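Putative thioesterase yhdA (Lactococcus lactis subsp. lactis, PDB 3GEK) is of unknown function but is probably a PaaI-family hotdog thioesterase, perhaps hydrolysing 1,4-dihydroxy-2-naphthoyl-CoA. Local coordinates at residues S32-S37 with G91-R96; A51-A56 with S122-V127; N85-E90 with T114-T119. The protein carries 7 engineered substitutions. All blocks are in the same frame, centred on the assembly; numbering follows the deposited sequence.

Contact 1: S32-S37 with G91-R96; sequences SKMILS and GFVNAR. Engineered in segment 91-96: R96 (natural residue Cys).
M34 N donates to V93 O at 2.9 Å. V93 N answers with a longer bond of 3.2 Å to M34 O. The two residues thus form a hydrogen-bonded antiparallel pair. K33 with N94 and I35 with F92 are the non-hydrogen-bonded pairs beside it. The ladder runs on past the last pair, where L36 N binds G91 O at 2.9 Å. Toward its other end A95 N meets S32 O at 3.0 Å. S32 OG adds a long bond of 3.3 Å to A95 O. A chi1 of 69° places this hydroxyl between the backbone N and the carbonyl carbon, close to the partner strand.

K33 lies alongside both F92 and N94 on one face of the sheet. K33 CD approaches the F92 ring obliquely, 3.8 Å from CE2. K33 CG is 3.5 Å from N94 ND2, which also sits in plane at the edge of the F92 ring. The lysine chain ends beyond both, where NZ forms a salt bridge with D11. On the other face the selenomethionine M34 runs alongside V93, with M34 CE 4.0 Å from V93 CG2. Both side chains touch L55 of helix 49-68. A curved antiparallel sheet with one apolar face against a long central helix is the hotdog fold.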
ATOM      1  N   SER A  32      16.288 -15.622   2.612  1.00 46.44           N
ATOM      2  CA  SER A  32      16.171 -16.086   3.992  1.00 45.98           C
ATOM      3  C   SER A  32      15.061 -17.115   4.132  1.00 45.83           C
ATOM      4  O   SER A  32      14.250 -17.305   3.227  1.00 45.69           O
ATOM      5  CB  SER A  32      15.918 -14.924   4.959  1.00 45.90           C
ATOM      6  OG  SER A  32      14.628 -14.372   4.772  1.00 46.37           O
ATOM      7  N   LYS A  33      15.041 -17.779   5.280  1.00 45.69           N
ATOM      8  CA  LYS A  33      13.984 -18.711   5.622  1.00 45.90           C
ATOM      9  C   LYS A  33      13.479 -18.356   7.010  1.00 45.93           C
ATOM     10  O   LYS A  33      14.214 -17.774   7.817  1.00 45.93           O
ATOM     11  CB  LYS A  33      14.492 -20.158   5.597  1.00 45.70           C
ATOM     12  CG  LYS A  33      14.996 -20.624   4.240  1.00 45.79           C
ATOM     13  CD  LYS A  33      15.215 -22.124   4.197  1.00 46.52           C
ATOM     14  CE  LYS A  33      15.856 -22.555   2.878  1.00 47.02           C
ATOM     15  NZ  LYS A  33      17.271 -22.091   2.764  1.00 46.97           N
HETATM   16  N   MSE A  34      12.223 -18.685   7.277  1.00 45.84           N
HETATM   17  CA  MSE A  34      11.688 -18.597   8.624  1.00 46.62           C
HETATM   18  C   MSE A  34      11.093 -19.941   9.023  1.00 45.39           C
HETATM   19  O   MSE A  34      10.142 -20.413   8.400  1.00 45.31           O
HETATM   20  CB  MSE A  34      10.644 -17.485   8.734  1.00 46.28           C
HETATM   21  CG  MSE A  34      10.017 -17.379  10.118  1.00 47.08           C
HETATM   22 SE   MSE A  34       8.962 -15.762  10.324  1.00 51.33          SE
HETATM   23  CE  MSE A  34       7.402 -16.295   9.258  1.00 48.83           C
ATOM     24  N   ILE A  35      11.659 -20.540  10.050  1.00 44.59           N
ATOM     25  CA  ILE A  35      11.223 -21.849  10.532  1.00 44.07           C
ATOM     26  C   ILE A  35      10.033 -21.701  11.479  1.00 43.65           C
ATOM     27  O   ILE A  35      10.133 -21.043  12.513  1.00 43.34           O
ATOM     28  CB  ILE A  35      12.363 -22.602  11.243  1.00 43.94           C
ATOM     29  CG1 ILE A  35      13.654 -22.523  10.416  1.00 44.09           C
ATOM     30  CG2 ILE A  35      11.950 -24.051  11.533  1.00 43.81           C
ATOM     31  CD1 ILE A  35      14.894 -23.011  11.159  1.00 44.12           C
ATOM     32  N   LEU A  36       8.923 -22.341  11.123  1.00 43.38           N
ATOM     33  CA  LEU A  36       7.648 -22.141  11.820  1.00 43.43           C
ATOM     34  C   LEU A  36       7.417 -23.084  12.996  1.00 43.62           C
ATOM     35  O   LEU A  36       7.760 -24.268  12.947  1.00 43.51           O
ATOM     36  CB  LEU A  36       6.468 -22.219  10.832  1.00 43.02           C
ATOM     37  CG  LEU A  36       6.564 -21.329   9.579  1.00 42.25           C
ATOM     38  CD1 LEU A  36       5.427 -21.609   8.607  1.00 41.62           C
ATOM     39  CD2 LEU A  36       6.593 -19.862   9.950  1.00 39.90           C
ATOM     40  N   SER A  37       6.842 -22.520  14.056  1.00 44.13           N
ATOM     41  CA  SER A  37       6.279 -23.266  15.183  1.00 44.57           C
ATOM     42  C   SER A  37       4.931 -22.637  15.520  1.00 44.81           C
ATOM     43  O   SER A  37       4.434 -21.803  14.760  1.00 44.57           O
ATOM     44  CB  SER A  37       7.202 -23.190  16.399  1.00 44.53           C
ATOM     45  OG  SER A  37       7.215 -21.880  16.941  1.00 44.98           O
ATOM     46  N   GLY A  91       6.629 -26.432   9.052  1.00 40.77           N
ATOM     47  CA  GLY A  91       7.757 -26.383   8.126  1.00 39.83           C
ATOM     48  C   GLY A  91       8.408 -25.010   8.118  1.00 39.30           C
ATOM     49  O   GLY A  91       8.772 -24.487   9.169  1.00 38.99           O
ATOM     50  N   PHE A  92       8.533 -24.419   6.932  1.00 38.98           N
ATOM     51  CA  PHE A  92       9.183 -23.111   6.774  1.00 38.83           C
ATOM     52  C   PHE A  92       8.680 -22.350   5.552  1.00 38.82           C
ATOM     53  O   PHE A  92       8.097 -22.940   4.635  1.00 38.31           O
ATOM     54  CB  PHE A  92      10.708 -23.274   6.682  1.00 38.74           C
ATOM     55  CG  PHE A  92      11.175 -23.950   5.417  1.00 38.57           C
ATOM     56  CD1 PHE A  92      11.266 -25.339   5.345  1.00 38.80           C
ATOM     57  CD2 PHE A  92      11.518 -23.198   4.299  1.00 39.00           C
ATOM     58  CE1 PHE A  92      11.689 -25.967   4.178  1.00 38.93           C
ATOM     59  CE2 PHE A  92      11.943 -23.821   3.123  1.00 39.58           C
ATOM     60  CZ  PHE A  92      12.034 -25.204   3.065  1.00 38.13           C
ATOM     61  N   VAL A  93       8.916 -21.040   5.561  1.00 39.04           N
ATOM     62  CA  VAL A  93       8.709 -20.183   4.397  1.00 39.55           C
ATOM     63  C   VAL A  93      10.018 -19.495   3.978  1.00 40.28           C
ATOM     64  O   VAL A  93      10.927 -19.314   4.797  1.00 40.17           O
ATOM     65  CB  VAL A  93       7.633 -19.087   4.646  1.00 39.60           C
ATOM     66  CG1 VAL A  93       6.238 -19.708   4.818  1.00 38.67           C
ATOM     67  CG2 VAL A  93       8.008 -18.197   5.837  1.00 39.05           C
ATOM     68  N   ASN A  94      10.093 -19.111   2.708  1.00 40.94           N
ATOM     69  CA  ASN A  94      11.192 -18.305   2.195  1.00 41.84           C
ATOM     70  C   ASN A  94      10.779 -16.853   2.091  1.00 42.17           C
ATOM     71  O   ASN A  94       9.641 -16.553   1.742  1.00 42.31           O
ATOM     72  CB  ASN A  94      11.614 -18.787   0.808  1.00 41.96           C
ATOM     73  CG  ASN A  94      11.949 -20.246   0.779  1.00 42.49           C
ATOM     74  OD1 ASN A  94      11.155 -21.069   0.317  1.00 44.22           O
ATOM     75  ND2 ASN A  94      13.126 -20.588   1.279  1.00 42.78           N
ATOM     76  N   ALA A  95      11.700 -15.953   2.414  1.00 42.72           N
ATOM     77  CA  ALA A  95      11.521 -14.537   2.125  1.00 43.26           C
ATOM     78  C   ALA A  95      12.669 -14.108   1.225  1.00 43.88           C
ATOM     79  O   ALA A  95      13.842 -14.233   1.596  1.00 43.90           O
ATOM     80  CB  ALA A  95      11.490 -13.714   3.404  1.00 43.20           C
ATOM     81  N   ARG A  96      12.328 -13.640   0.027  1.00 44.28           N
ATOM     82  CA  ARG A  96      13.329 -13.229  -0.957  1.00 44.85           C
ATOM     83  C   ARG A  96      13.025 -11.809  -1.381  1.00 44.79           C
ATOM     84  O   ARG A  96      11.863 -11.462  -1.633  1.00 44.83           O
ATOM     85  CB  ARG A  96      13.323 -14.151  -2.180  1.00 44.82           C
ATOM     86  CG  ARG A  96      13.662 -15.600  -1.874  1.00 45.76           C
ATOM     87  CD  ARG A  96      13.883 -16.372  -3.157  1.00 47.09           C
ATOM     88  NE  ARG A  96      14.223 -17.773  -2.918  1.00 47.81           N
ATOM     89  CZ  ARG A  96      13.338 -18.764  -2.837  1.00 47.68           C
ATOM     90  NH1 ARG A  96      12.041 -18.521  -2.967  1.00 47.57           N
ATOM     91  NH2 ARG A  96      13.755 -20.004  -2.625  1.00 47.89           N
TER

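Contact 2: A51-A56 with S122-V127; sequences ASLALA and SQITVV
A56 and I124 meet through methyl groups, with no ring or other flat side chain taking part. I124 does most of the touching from the strand. Its CG1 is anti to the carbonyl carbon (chi1 -57°), while CG2 is anti to the backbone N. This rotation turns CG2 and the CG1-CD1 arm so that both touch A56 CB. A56 CB is 3.6 Å from I124 CG2 and 3.7 Å from I124 CD1.

The longer branch of I124 reaches one turn back along the helix. There I124 CD1 lies 3.8 Å from S52 O. That carbonyl accepts the helix bond from A56 N. L53 CD1 comes to 4.1 Å from I124 CD1, and the two side chains cross at about a right angle. The L53 side chain starts out pointing away from the strand, and only its end turns back toward it. V126, two residues further along, brings CG2 to 3.9 Å from A56 O and to 4.2 Å from A56 CB.

The small A56 lies on the helix side facing the strand. The axes of segments 51-56 and 122-127 approach to 9.5 Å at an angle of 42°. All the touching residues are buried. I124 is also covered by I113 of strand 106-115 and A81 of strand 73-83, the two sheet neighbours of strand 120-131. L53 packs on A81 and H83, and on E57 of a second subunit. L55 of the same helix turns instead to strand 92-102.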
ATOM      1  N   ALA A  51       3.366 -12.309  11.496  1.00 45.79           N
ATOM      2  CA  ALA A  51       4.688 -12.937  11.456  1.00 45.54           C
ATOM      3  C   ALA A  51       5.380 -12.708  10.109  1.00 45.44           C
ATOM      4  O   ALA A  51       6.565 -12.373  10.073  1.00 45.52           O
ATOM      5  CB  ALA A  51       4.585 -14.427  11.764  1.00 45.28           C
ATOM      6  N   SER A  52       4.638 -12.891   9.014  1.00 45.22           N
ATOM      7  CA  SER A  52       5.136 -12.612   7.663  1.00 45.13           C
ATOM      8  C   SER A  52       5.483 -11.136   7.460  1.00 44.81           C
ATOM      9  O   SER A  52       6.519 -10.811   6.879  1.00 44.72           O
ATOM     10  CB  SER A  52       4.124 -13.061   6.605  1.00 45.24           C
ATOM     11  OG  SER A  52       3.888 -14.462   6.687  1.00 45.84           O
ATOM     12  N   LEU A  53       4.608 -10.248   7.927  1.00 44.52           N
ATOM     13  CA  LEU A  53       4.867  -8.810   7.890  1.00 44.65           C
ATOM     14  C   LEU A  53       6.157  -8.472   8.612  1.00 44.37           C
ATOM     15  O   LEU A  53       7.001  -7.753   8.075  1.00 44.24           O
ATOM     16  CB  LEU A  53       3.723  -8.037   8.545  1.00 44.81           C
ATOM     17  CG  LEU A  53       2.534  -7.525   7.739  1.00 46.54           C
ATOM     18  CD1 LEU A  53       2.221  -8.394   6.526  1.00 48.02           C
ATOM     19  CD2 LEU A  53       1.327  -7.433   8.686  1.00 48.42           C
ATOM     20  N   ALA A  54       6.295  -8.993   9.832  1.00 43.86           N
ATOM     21  CA  ALA A  54       7.478  -8.774  10.642  1.00 43.86           C
ATOM     22  C   ALA A  54       8.728  -9.348   9.972  1.00 44.09           C
ATOM     23  O   ALA A  54       9.784  -8.716   9.989  1.00 44.37           O
ATOM     24  CB  ALA A  54       7.287  -9.367  12.023  1.00 44.03           C
ATOM     25  N   LEU A  55       8.604 -10.533   9.376  1.00 44.04           N
ATOM     26  CA  LEU A  55       9.706 -11.153   8.637  1.00 44.00           C
ATOM     27  C   LEU A  55      10.189 -10.238   7.508  1.00 44.51           C
ATOM     28  O   LEU A  55      11.395 -10.079   7.301  1.00 44.34           O
ATOM     29  CB  LEU A  55       9.279 -12.516   8.068  1.00 43.77           C
ATOM     30  CG  LEU A  55      10.140 -13.229   7.016  1.00 43.19           C
ATOM     31  CD1 LEU A  55      11.496 -13.598   7.563  1.00 43.24           C
ATOM     32  CD2 LEU A  55       9.444 -14.477   6.479  1.00 43.41           C
ATOM     33  N   ALA A  56       9.241  -9.647   6.783  1.00 45.03           N
ATOM     34  CA  ALA A  56       9.558  -8.769   5.657  1.00 45.68           C
ATOM     35  C   ALA A  56      10.262  -7.499   6.098  1.00 46.32           C
ATOM     36  O   ALA A  56      11.264  -7.118   5.503  1.00 46.58           O
ATOM     37  CB  ALA A  56       8.311  -8.421   4.891  1.00 45.45           C
ATOM     38  N   SER A 122       2.673 -14.525   0.275  1.00 47.59           N
ATOM     39  CA  SER A 122       2.466 -13.091   0.445  1.00 47.85           C
ATOM     40  C   SER A 122       3.451 -12.286  -0.394  1.00 47.95           C
ATOM     41  O   SER A 122       4.627 -12.627  -0.485  1.00 47.76           O
ATOM     42  CB  SER A 122       2.601 -12.697   1.919  1.00 47.84           C
ATOM     43  OG  SER A 122       1.693 -13.431   2.729  1.00 49.10           O
ATOM     44  N   GLN A 123       2.951 -11.230  -1.023  1.00 48.59           N
ATOM     45  CA  GLN A 123       3.778 -10.270  -1.744  1.00 49.01           C
ATOM     46  C   GLN A 123       3.829  -9.000  -0.898  1.00 48.96           C
ATOM     47  O   GLN A 123       2.793  -8.492  -0.460  1.00 48.54           O
ATOM     48  CB  GLN A 123       3.168  -9.981  -3.115  1.00 49.34           C
ATOM     49  CG  GLN A 123       3.809  -8.816  -3.869  1.00 51.72           C
ATOM     50  CD  GLN A 123       4.875  -9.250  -4.860  1.00 54.72           C
ATOM     51  OE1 GLN A 123       5.163 -10.442  -5.012  1.00 56.91           O
ATOM     52  NE2 GLN A 123       5.455  -8.281  -5.556  1.00 55.77           N
ATOM     53  N   ILE A 124       5.036  -8.500  -0.654  1.00 49.01           N
ATOM     54  CA  ILE A 124       5.239  -7.407   0.290  1.00 48.96           C
ATOM     55  C   ILE A 124       6.257  -6.414  -0.257  1.00 49.21           C
ATOM     56  O   ILE A 124       7.304  -6.809  -0.790  1.00 48.82           O
ATOM     57  CB  ILE A 124       5.707  -7.937   1.674  1.00 49.04           C
ATOM     58  CG1 ILE A 124       4.697  -8.953   2.230  1.00 49.13           C
ATOM     59  CG2 ILE A 124       5.963  -6.778   2.654  1.00 49.18           C
ATOM     60  CD1 ILE A 124       4.972  -9.440   3.638  1.00 49.23           C
ATOM     61  N   THR A 125       5.927  -5.129  -0.146  1.00 48.91           N
ATOM     62  CA  THR A 125       6.862  -4.057  -0.469  1.00 49.21           C
ATOM     63  C   THR A 125       7.212  -3.299   0.806  1.00 48.51           C
ATOM     64  O   THR A 125       6.325  -2.930   1.581  1.00 48.23           O
ATOM     65  CB  THR A 125       6.283  -3.086  -1.527  1.00 49.35           C
ATOM     66  OG1 THR A 125       6.010  -3.810  -2.732  1.00 51.54           O
ATOM     67  CG2 THR A 125       7.285  -1.979  -1.853  1.00 50.03           C
ATOM     68  N   VAL A 126       8.507  -3.099   1.026  1.00 47.74           N
ATOM     69  CA  VAL A 126       8.990  -2.359   2.188  1.00 47.52           C
ATOM     70  C   VAL A 126       9.808  -1.155   1.745  1.00 47.83           C
ATOM     71  O   VAL A 126      10.741  -1.288   0.939  1.00 48.01           O
ATOM     72  CB  VAL A 126       9.872  -3.249   3.121  1.00 47.19           C
ATOM     73  CG1 VAL A 126      10.393  -2.439   4.295  1.00 46.15           C
ATOM     74  CG2 VAL A 126       9.096  -4.464   3.616  1.00 46.33           C
ATOM     75  N   VAL A 127       9.456   0.014   2.269  1.00 47.75           N
ATOM     76  CA  VAL A 127      10.274   1.205   2.102  1.00 48.31           C
ATOM     77  C   VAL A 127      11.024   1.465   3.411  1.00 48.63           C
ATOM     78  O   VAL A 127      10.402   1.596   4.467  1.00 48.55           O
ATOM     79  CB  VAL A 127       9.430   2.457   1.724  1.00 48.29           C
ATOM     80  CG1 VAL A 127      10.324   3.660   1.499  1.00 47.68           C
ATOM     81  CG2 VAL A 127       8.566   2.182   0.499  1.00 48.11           C
TER

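Contact 3: N85-E90 with T114-T119; sequences NPKKCE and TDENET. Engineered in segment 85-90: P86 (natural residue Ser).
K87 extends from its loop to E116 in the turn that follows strand 106-115. Its CG is anti to the backbone N (chi1 168°), and the chain bends once, at chi2. Beyond the bend it is extended. CD passes D115 CB at 4.1 Å, an apolar touch on the way to the tip. CE comes next, 3.4 Å from E116 OE1. NZ then forms the salt bridge, 2.8 Å from E116 OE1. It meets that oxygen on the syn side, 31° out of the carboxylate plane. E116 OE2 is also near, 3.2 Å from K87 NZ. The same ammonium group donates to E90 O at 2.9 Å, within its own loop. NZ is thus held between a carboxylate and a backbone carbonyl.

The glutamate bends to meet it. E116 CG sits between the backbone N and the carbonyl carbon, and the chain folds again at chi2, bringing the carboxylate toward the lysine. Its OE2 accepts a bond from F92 N as well.

D115 fixes the turn from which E116 projects. D115 OD1 accepts from N117 N at 2.9 Å and from T119 N at 3.0 Å, on opposite faces of the carboxylate plane. The bond to N117 makes an Asx turn. D115 to E118 also form a type I beta turn. At the far end of the contact the side chains of N85 and T119 cross at about a right angle.

K87 rests its aliphatic part on L36, V93 and I121. The contact therefore joins an apolar lysine stem to a charged tip near the surface. With two donors at its carboxylate, E116 is probably kept ionised, and its charge ties the loop to the turn.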
ATOM      1  N   ASN A  85      -2.118 -16.583  -0.571  1.00 49.08           N
ATOM      2  CA  ASN A  85      -2.438 -17.985  -0.318  1.00 48.99           C
ATOM      3  C   ASN A  85      -2.207 -18.351   1.142  1.00 48.67           C
ATOM      4  O   ASN A  85      -1.252 -17.870   1.756  1.00 49.11           O
ATOM      5  CB  ASN A  85      -1.592 -18.890  -1.218  1.00 49.01           C
ATOM      6  CG  ASN A  85      -1.951 -18.758  -2.689  1.00 49.38           C
ATOM      7  OD1 ASN A  85      -1.166 -18.237  -3.488  1.00 49.39           O
ATOM      8  ND2 ASN A  85      -3.143 -19.226  -3.055  1.00 48.48           N
ATOM      9  N   PRO A  86      -3.074 -19.207   1.705  1.00 48.40           N
ATOM     10  CA  PRO A  86      -2.886 -19.610   3.094  1.00 47.84           C
ATOM     11  C   PRO A  86      -1.723 -20.591   3.261  1.00 47.28           C
ATOM     12  O   PRO A  86      -1.515 -21.486   2.425  1.00 46.83           O
ATOM     13  CB  PRO A  86      -4.214 -20.291   3.441  1.00 47.97           C
ATOM     14  CG  PRO A  86      -4.703 -20.833   2.151  1.00 47.98           C
ATOM     15  CD  PRO A  86      -4.262 -19.848   1.102  1.00 48.36           C
ATOM     16  N   LYS A  87      -0.976 -20.405   4.342  1.00 46.53           N
ATOM     17  CA  LYS A  87       0.109 -21.299   4.708  1.00 46.01           C
ATOM     18  C   LYS A  87      -0.210 -21.942   6.054  1.00 45.57           C
ATOM     19  O   LYS A  87      -0.360 -21.247   7.061  1.00 45.15           O
ATOM     20  CB  LYS A  87       1.436 -20.525   4.759  1.00 45.94           C
ATOM     21  CG  LYS A  87       2.626 -21.258   5.402  1.00 45.75           C
ATOM     22  CD  LYS A  87       2.984 -22.560   4.704  1.00 44.77           C
ATOM     23  CE  LYS A  87       4.243 -23.164   5.310  1.00 44.29           C
ATOM     24  NZ  LYS A  87       4.317 -24.641   5.102  1.00 42.49           N
ATOM     25  N   LYS A  88      -0.340 -23.265   6.057  1.00 45.14           N
ATOM     26  CA  LYS A  88      -0.470 -24.016   7.299  1.00 45.20           C
ATOM     27  C   LYS A  88       0.798 -23.800   8.118  1.00 44.95           C
ATOM     28  O   LYS A  88       1.911 -23.865   7.584  1.00 44.87           O
ATOM     29  CB  LYS A  88      -0.683 -25.504   7.019  1.00 45.09           C
ATOM     30  CG  LYS A  88      -1.254 -26.270   8.198  1.00 46.28           C
ATOM     31  CD  LYS A  88      -1.555 -27.715   7.841  1.00 47.32           C
ATOM     32  CE  LYS A  88      -2.399 -28.386   8.917  1.00 48.95           C
ATOM     33  NZ  LYS A  88      -1.607 -28.801  10.113  1.00 49.96           N
ATOM     34  N   CYS A  89       0.628 -23.533   9.408  1.00 44.59           N
ATOM     35  CA  CYS A  89       1.748 -23.138  10.258  1.00 44.18           C
ATOM     36  C   CYS A  89       2.622 -24.335  10.644  1.00 43.54           C
ATOM     37  O   CYS A  89       2.534 -24.849  11.757  1.00 43.61           O
ATOM     38  CB  CYS A  89       1.238 -22.398  11.495  1.00 44.53           C
ATOM     39  SG  CYS A  89       2.491 -21.410  12.318  1.00 44.71           S
ATOM     40  N   GLU A  90       3.455 -24.767   9.697  1.00 42.77           N
ATOM     41  CA  GLU A  90       4.400 -25.872   9.874  1.00 42.44           C
ATOM     42  C   GLU A  90       5.493 -25.785   8.804  1.00 41.47           C
ATOM     43  O   GLU A  90       5.300 -25.153   7.765  1.00 41.36           O
ATOM     44  CB  GLU A  90       3.684 -27.229   9.781  1.00 42.42           C
ATOM     45  CG  GLU A  90       2.984 -27.470   8.438  1.00 43.23           C
ATOM     46  CD  GLU A  90       2.216 -28.782   8.370  1.00 43.85           C
ATOM     47  OE1 GLU A  90       2.260 -29.592   9.334  1.00 44.90           O
ATOM     48  OE2 GLU A  90       1.555 -28.998   7.330  1.00 46.46           O
ATOM     49  N   THR A 114       7.197 -17.128   0.196  1.00 46.22           N
ATOM     50  CA  THR A 114       6.894 -18.307  -0.575  1.00 46.57           C
ATOM     51  C   THR A 114       6.983 -19.532   0.344  1.00 46.69           C
ATOM     52  O   THR A 114       7.752 -19.531   1.304  1.00 46.47           O
ATOM     53  CB  THR A 114       7.888 -18.380  -1.765  1.00 46.62           C
ATOM     54  OG1 THR A 114       7.193 -18.653  -2.985  1.00 48.26           O
ATOM     55  CG2 THR A 114       8.980 -19.396  -1.540  1.00 46.45           C
ATOM     56  N   ASP A 115       6.187 -20.565   0.078  1.00 46.94           N
ATOM     57  CA  ASP A 115       6.298 -21.782   0.878  1.00 47.48           C
ATOM     58  C   ASP A 115       7.400 -22.698   0.332  1.00 47.63           C
ATOM     59  O   ASP A 115       8.079 -22.349  -0.633  1.00 47.40           O
ATOM     60  CB  ASP A 115       4.942 -22.493   1.053  1.00 47.63           C
ATOM     61  CG  ASP A 115       4.431 -23.158  -0.222  1.00 48.09           C
ATOM     62  OD1 ASP A 115       5.164 -23.251  -1.231  1.00 48.78           O
ATOM     63  OD2 ASP A 115       3.268 -23.609  -0.199  1.00 49.58           O
ATOM     64  N   GLU A 116       7.580 -23.857   0.957  1.00 48.13           N
ATOM     65  CA  GLU A 116       8.639 -24.789   0.564  1.00 48.77           C
ATOM     66  C   GLU A 116       8.479 -25.356  -0.861  1.00 49.16           C
ATOM     67  O   GLU A 116       9.422 -25.928  -1.417  1.00 49.18           O
ATOM     68  CB  GLU A 116       8.817 -25.911   1.606  1.00 48.82           C
ATOM     69  CG  GLU A 116       7.537 -26.519   2.180  1.00 49.57           C
ATOM     70  CD  GLU A 116       6.938 -25.694   3.315  1.00 49.88           C
ATOM     71  OE1 GLU A 116       6.203 -24.735   3.019  1.00 50.07           O
ATOM     72  OE2 GLU A 116       7.183 -26.014   4.502  1.00 49.92           O
ATOM     73  N   ASN A 117       7.295 -25.177  -1.446  1.00 49.37           N
ATOM     74  CA  ASN A 117       7.026 -25.601  -2.820  1.00 49.57           C
ATOM     75  C   ASN A 117       7.066 -24.433  -3.804  1.00 49.52           C
ATOM     76  O   ASN A 117       6.661 -24.573  -4.960  1.00 49.73           O
ATOM     77  CB  ASN A 117       5.672 -26.315  -2.908  1.00 49.73           C
ATOM     78  CG  ASN A 117       5.649 -27.626  -2.152  1.00 50.16           C
ATOM     79  OD1 ASN A 117       6.419 -28.546  -2.440  1.00 50.50           O
ATOM     80  ND2 ASN A 117       4.753 -27.722  -1.178  1.00 51.58           N
ATOM     81  N   GLU A 118       7.557 -23.287  -3.332  1.00 49.25           N
ATOM     82  CA  GLU A 118       7.671 -22.051  -4.119  1.00 49.16           C
ATOM     83  C   GLU A 118       6.332 -21.398  -4.486  1.00 48.76           C
ATOM     84  O   GLU A 118       6.288 -20.494  -5.324  1.00 48.68           O
ATOM     85  CB  GLU A 118       8.567 -22.228  -5.363  1.00 49.43           C
ATOM     86  CG  GLU A 118       9.986 -22.752  -5.084  1.00 50.33           C
ATOM     87  CD  GLU A 118      10.799 -21.862  -4.144  1.00 51.64           C
ATOM     88  OE1 GLU A 118      10.438 -20.682  -3.956  1.00 50.89           O
ATOM     89  OE2 GLU A 118      11.811 -22.352  -3.595  1.00 52.40           O
ATOM     90  N   THR A 119       5.252 -21.841  -3.846  1.00 48.29           N
ATOM     91  CA  THR A 119       3.953 -21.178  -3.976  1.00 47.95           C
ATOM     92  C   THR A 119       3.985 -19.816  -3.262  1.00 47.76           C
ATOM     93  O   THR A 119       4.394 -19.727  -2.102  1.00 47.30           O
ATOM     94  CB  THR A 119       2.812 -22.051  -3.407  1.00 48.07           C
ATOM     95  OG1 THR A 119       2.862 -23.359  -3.996  1.00 47.84           O
ATOM     96  CG2 THR A 119       1.449 -21.425  -3.686  1.00 48.09           C
TER

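In the fold
Contact 2 is the fully buried one, contact 1 is partly buried, and contact 3 lies at the surface. Their chemistry follows: mainly apolar side chains in contact 2, a backbone ladder with mixed faces in contact 1, and a salt bridge in contact 3. Helix 49-68, part of contact 2, also packs on the strands of contact 1. L55 is its link to them, while neighbouring helix residues face strand 120-131. Contacts 1 and 3 meet where strands 92-102 and 106-115 pair, N94 N probably bonding to T114 O. There the engineered R96 also forms a salt bridge with E118. Contacts 2 and 3 adjoin in sequence but do not otherwise touch.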